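Local coordinates for protein lectin (Pleurotus ostreatus, PDB 6T0Q) that probably binds galactose-type sugars through calcium-dependent sites, as a two-domain, beta-sheet-rich mushroom lectin that itself carries N-linked glycans, at residues A[53-58]-A[149-154]. Numbering follows the deposited sequence.
With NAG (2-acetamido-2-deoxy-beta-D-glucopyranose), chain E.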
ATOM      1  N   ARG A  53     -19.874 -17.652 -32.821  1.00 23.73           N
ATOM      2  CA  ARG A  53     -21.049 -18.084 -32.065  1.00 21.14           C
ATOM      3  C   ARG A  53     -20.857 -17.843 -30.573  1.00 23.50           C
ATOM      4  O   ARG A  53     -19.742 -18.026 -30.060  1.00 24.70           O
ATOM      5  CB  ARG A  53     -21.328 -19.581 -32.322  1.00 19.59           C
ATOM      6  CG  ARG A  53     -21.702 -19.898 -33.780  1.00 20.35           C
ATOM      7  CD  ARG A  53     -23.042 -19.245 -34.123  1.00 23.48           C
ATOM      8  NE  ARG A  53     -23.553 -19.609 -35.448  1.00 23.46           N
ATOM      9  CZ  ARG A  53     -23.583 -18.781 -36.489  1.00 27.52           C
ATOM     10  NH1 ARG A  53     -23.114 -17.544 -36.372  1.00 23.22           N
ATOM     11  NH2 ARG A  53     -24.080 -19.191 -37.647  1.00 25.49           N
ATOM     12  N   PRO A  54     -21.908 -17.432 -29.859  1.00 24.75           N
ATOM     13  CA  PRO A  54     -21.802 -17.202 -28.415  1.00 24.42           C
ATOM     14  C   PRO A  54     -22.112 -18.436 -27.583  1.00 27.50           C
ATOM     15  O   PRO A  54     -22.923 -19.285 -27.955  1.00 24.80           O
ATOM     16  CB  PRO A  54     -22.872 -16.131 -28.161  1.00 19.43           C
ATOM     17  CG  PRO A  54     -23.966 -16.515 -29.120  1.00 20.88           C
ATOM     18  CD  PRO A  54     -23.244 -17.058 -30.371  1.00 24.78           C
ATOM     19  N   PHE A  55     -21.463 -18.501 -26.418  1.00 22.15           N
ATOM     20  CA  PHE A  55     -21.690 -19.557 -25.434  1.00 24.42           C
ATOM     21  C   PHE A  55     -21.660 -18.931 -24.047  1.00 24.20           C
ATOM     22  O   PHE A  55     -20.760 -18.143 -23.747  1.00 28.24           O
ATOM     23  CB  PHE A  55     -20.632 -20.668 -25.565  1.00 21.18           C
ATOM     24  CG  PHE A  55     -20.597 -21.277 -26.939  1.00 20.32           C
ATOM     25  CD1 PHE A  55     -21.447 -22.330 -27.263  1.00 20.83           C
ATOM     26  CD2 PHE A  55     -19.777 -20.751 -27.922  1.00 20.09           C
ATOM     27  CE1 PHE A  55     -21.459 -22.869 -28.548  1.00 21.64           C
ATOM     28  CE2 PHE A  55     -19.764 -21.289 -29.211  1.00 23.22           C
ATOM     29  CZ  PHE A  55     -20.618 -22.345 -29.528  1.00 20.60           C
ATOM     30  N   ARG A  56     -22.644 -19.279 -23.214  1.00 21.90           N
ATOM     31  CA  ARG A  56     -22.842 -18.652 -21.911  1.00 27.87           C
ATOM     32  C   ARG A  56     -23.248 -19.696 -20.889  1.00 27.67           C
ATOM     33  O   ARG A  56     -24.017 -20.610 -21.194  1.00 23.42           O
ATOM     34  CB  ARG A  56     -23.967 -17.606 -21.919  1.00 30.27           C
ATOM     35  CG  ARG A  56     -23.608 -16.231 -22.361  1.00 37.08           C
ATOM     36  CD  ARG A  56     -24.887 -15.391 -22.426  1.00 28.84           C
ATOM     37  NE  ARG A  56     -25.632 -15.368 -21.163  1.00 27.33           N
ATOM     38  CZ  ARG A  56     -25.837 -14.269 -20.437  1.00 30.83           C
ATOM     39  NH1 ARG A  56     -25.339 -13.109 -20.843  1.00 24.95           N
ATOM     40  NH2 ARG A  56     -26.540 -14.324 -19.306  1.00 28.02           N
ATOM     41  N   LYS A  57     -22.798 -19.496 -19.652  1.00 23.02           N
ATOM     42  CA  LYS A  57     -23.256 -20.330 -18.546  1.00 25.99           C
ATOM     43  C   LYS A  57     -23.143 -19.537 -17.251  1.00 24.80           C
ATOM     44  O   LYS A  57     -22.062 -19.036 -16.927  1.00 23.19           O
ATOM     45  CB  LYS A  57     -22.438 -21.606 -18.492  1.00 33.61           C
ATOM     46  CG  LYS A  57     -22.569 -22.397 -17.232  1.00 42.11           C
ATOM     47  CD  LYS A  57     -23.724 -23.348 -17.263  1.00 37.54           C
ATOM     48  CE  LYS A  57     -23.516 -24.393 -16.178  1.00 42.15           C
ATOM     49  NZ  LYS A  57     -24.701 -25.240 -15.981  1.00 38.36           N
ATOM     50  N   ASN A  58     -24.264 -19.385 -16.544  1.00 23.54           N
ATOM     51  CA  ASN A  58     -24.297 -18.831 -15.189  1.00 27.09           C
ATOM     52  C   ASN A  58     -24.038 -19.977 -14.222  1.00 29.28           C
ATOM     53  O   ASN A  58     -24.844 -20.905 -14.119  1.00 25.15           O
ATOM     54  CB  ASN A  58     -25.650 -18.173 -14.904  1.00 36.08           C
ATOM     55  CG  ASN A  58     -25.720 -17.526 -13.509  1.00 35.25           C
ATOM     56  OD1 ASN A  58     -24.708 -17.432 -12.813  1.00 29.05           O
ATOM     57  ND2 ASN A  58     -26.926 -17.078 -13.104  1.00 37.65           N
ATOM     58  N   TRP A 149     -24.632 -25.363 -21.250  1.00 21.78           N
ATOM     59  CA  TRP A 149     -24.352 -24.009 -21.701  1.00 20.70           C
ATOM     60  C   TRP A 149     -25.395 -23.583 -22.731  1.00 22.69           C
ATOM     61  O   TRP A 149     -25.988 -24.417 -23.419  1.00 24.07           O
ATOM     62  CB  TRP A 149     -22.942 -23.932 -22.297  1.00 19.54           C
ATOM     63  CG  TRP A 149     -21.858 -24.001 -21.244  1.00 22.13           C
ATOM     64  CD1 TRP A 149     -21.713 -24.947 -20.267  1.00 23.31           C
ATOM     65  CD2 TRP A 149     -20.777 -23.072 -21.064  1.00 20.73           C
ATOM     66  NE1 TRP A 149     -20.612 -24.665 -19.490  1.00 21.22           N
ATOM     67  CE2 TRP A 149     -20.020 -23.518 -19.957  1.00 20.96           C
ATOM     68  CE3 TRP A 149     -20.391 -21.893 -21.718  1.00 21.15           C
ATOM     69  CZ2 TRP A 149     -18.889 -22.837 -19.497  1.00 20.57           C
ATOM     70  CZ3 TRP A 149     -19.261 -21.211 -21.257  1.00 23.23           C
ATOM     71  CH2 TRP A 149     -18.522 -21.692 -20.166  1.00 21.49           C
ATOM     72  N   LYS A 150     -25.631 -22.275 -22.821  1.00 18.37           N
ATOM     73  CA  LYS A 150     -26.535 -21.719 -23.819  1.00 24.25           C
ATOM     74  C   LYS A 150     -25.743 -21.168 -25.001  1.00 27.16           C
ATOM     75  O   LYS A 150     -24.606 -20.717 -24.852  1.00 22.82           O
ATOM     76  CB  LYS A 150     -27.406 -20.610 -23.213  1.00 22.26           C
ATOM     77  CG  LYS A 150     -28.423 -21.104 -22.166  1.00 25.35           C
ATOM     78  CD  LYS A 150     -29.197 -22.315 -22.681  1.00 29.43           C
ATOM     79  CE  LYS A 150     -30.476 -22.577 -21.857  1.00 37.51           C
ATOM     80  NZ  LYS A 150     -31.499 -21.487 -21.988  1.00 33.55           N
ATOM     81  N   THR A 151     -26.360 -21.204 -26.181  1.00 23.56           N
ATOM     82  CA  THR A 151     -25.738 -20.676 -27.386  1.00 21.48           C
ATOM     83  C   THR A 151     -26.812 -20.043 -28.263  1.00 26.87           C
ATOM     84  O   THR A 151     -27.990 -19.983 -27.892  1.00 27.99           O
ATOM     85  CB  THR A 151     -24.974 -21.777 -28.141  1.00 23.21           C
ATOM     86  OG1 THR A 151     -24.214 -21.195 -29.207  1.00 23.54           O
ATOM     87  CG2 THR A 151     -25.931 -22.795 -28.728  1.00 23.03           C
ATOM     88  N   LEU A 152     -26.397 -19.557 -29.434  1.00 24.87           N
ATOM     89  CA  LEU A 152     -27.324 -19.104 -30.467  1.00 30.77           C
ATOM     90  C   LEU A 152     -26.812 -19.553 -31.824  1.00 30.73           C
ATOM     91  O   LEU A 152     -25.605 -19.652 -32.039  1.00 26.75           O
ATOM     92  CB  LEU A 152     -27.483 -17.574 -30.495  1.00 29.06           C
ATOM     93  CG  LEU A 152     -28.167 -16.821 -29.359  1.00 31.15           C
ATOM     94  CD1 LEU A 152     -28.070 -15.332 -29.649  1.00 30.06           C
ATOM     95  CD2 LEU A 152     -29.617 -17.241 -29.212  1.00 31.12           C
ATOM     96  N   ARG A 153     -27.736 -19.807 -32.746  1.00 26.95           N
ATOM     97  CA  ARG A 153     -27.365 -20.083 -34.133  1.00 27.71           C
ATOM     98  C   ARG A 153     -27.212 -18.792 -34.924  1.00 29.83           C
ATOM     99  O   ARG A 153     -27.811 -18.622 -35.983  1.00 32.99           O
ATOM    100  CB  ARG A 153     -28.401 -20.989 -34.791  1.00 28.85           C
ATOM    101  CG  ARG A 153     -28.577 -22.333 -34.131  1.00 29.70           C
ATOM    102  CD  ARG A 153     -29.486 -23.226 -34.968  1.00 30.69           C
ATOM    103  NE  ARG A 153     -29.590 -24.567 -34.412  1.00 34.42           N
ATOM    104  CZ  ARG A 153     -29.687 -25.670 -35.147  1.00 37.55           C
ATOM    105  NH1 ARG A 153     -29.689 -25.592 -36.471  1.00 37.31           N
ATOM    106  NH2 ARG A 153     -29.782 -26.849 -34.557  1.00 36.81           N
ATOM    107  N   ALA A 154     -26.404 -17.873 -34.407  1.00 27.39           N
ATOM    108  CA  ALA A 154     -26.252 -16.545 -34.985  1.00 28.08           C
ATOM    109  C   ALA A 154     -25.030 -15.905 -34.345  1.00 31.10           C
ATOM    110  O   ALA A 154     -24.524 -16.383 -33.326  1.00 30.84           O
ATOM    111  CB  ALA A 154     -27.512 -15.693 -34.768  1.00 34.89           C
TER
HETATM  112  C1  NAG E 402     -27.210 -16.405 -11.835  1.00 35.61           C
HETATM  113  C2  NAG E 402     -27.852 -15.051 -12.141  1.00 36.89           C
HETATM  114  C3  NAG E 402     -28.152 -14.288 -10.846  1.00 37.26           C
HETATM  115  C4  NAG E 402     -28.977 -15.136  -9.883  1.00 44.68           C
HETATM  116  C5  NAG E 402     -28.283 -16.484  -9.674  1.00 43.33           C
HETATM  117  C6  NAG E 402     -29.079 -17.443  -8.820  1.00 42.78           C
HETATM  118  C7  NAG E 402     -27.240 -14.113 -14.321  1.00 41.52           C
HETATM  119  C8  NAG E 402     -26.255 -13.274 -15.084  1.00 34.81           C
HETATM  120  N2  NAG E 402     -26.999 -14.261 -13.015  1.00 33.32           N
HETATM  121  O3  NAG E 402     -28.847 -13.095 -11.185  1.00 36.56           O
HETATM  122  O5  NAG E 402     -28.052 -17.143 -10.934  1.00 36.60           O
HETATM  123  O6  NAG E 402     -30.124 -18.045  -9.571  1.00 46.01           O
HETATM  124  O7  NAG E 402     -28.202 -14.643 -14.865  1.00 49.19           O
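Arg-56 and Lys-150 face each other as an antiparallel hydrogen-bonded pair: Lys-150 N gives a nearly straight bond (168°) to Arg-56 O at 2.8 Å, and Arg-56 N returns one to Lys-150 O at 2.9 Å. Next along the short strand, at Thr-151, a side chain takes over from the backbone. Proline lacks an N-H but keeps its carbonyl, and Thr-151 OG1 donates to Pro-54 O at 2.6 Å, close to the line of the C=O bond. With OG1 anti to the backbone N (chi1 -172°), the threonine hydroxyl meets this oxygen and also lies over one face of the Phe-55 ring, 3.3 Å from CE1. At the other end, Lys-57 CB sits 3.4 Å from the centroid of the Trp-149 five-membered ring, almost on its normal, a CH-pi contact. The broad indole suits this place, receiving the lysine methylene on its face while its CE3 also packs against Phe-55 CB. Arg-53 lays its flat guanidinium against the Arg-153–Ala-154 peptide. Its salt bridge is with Glu-40, while the Lys-57 chain bends at chi2 (87°) and NZ reaches Ser-148. Further out, Asp-167 and the carbonyls of Phe-160 and Leu-162 hold the Arg-56 guanidinium, while Ile-36, Ile-127 and Ile-131 pack around Phe-55 and Trp-149. Asn-58 ND2 is covalently bonded to N-acetylglucosamine C1, an N-glycosylation site in an Asn-Ile-Thr sequon. The short strand 150-151 adds an antiparallel edge to strand 51-60, whose other side pairs with 109-118, in the N-terminal beta-sandwich.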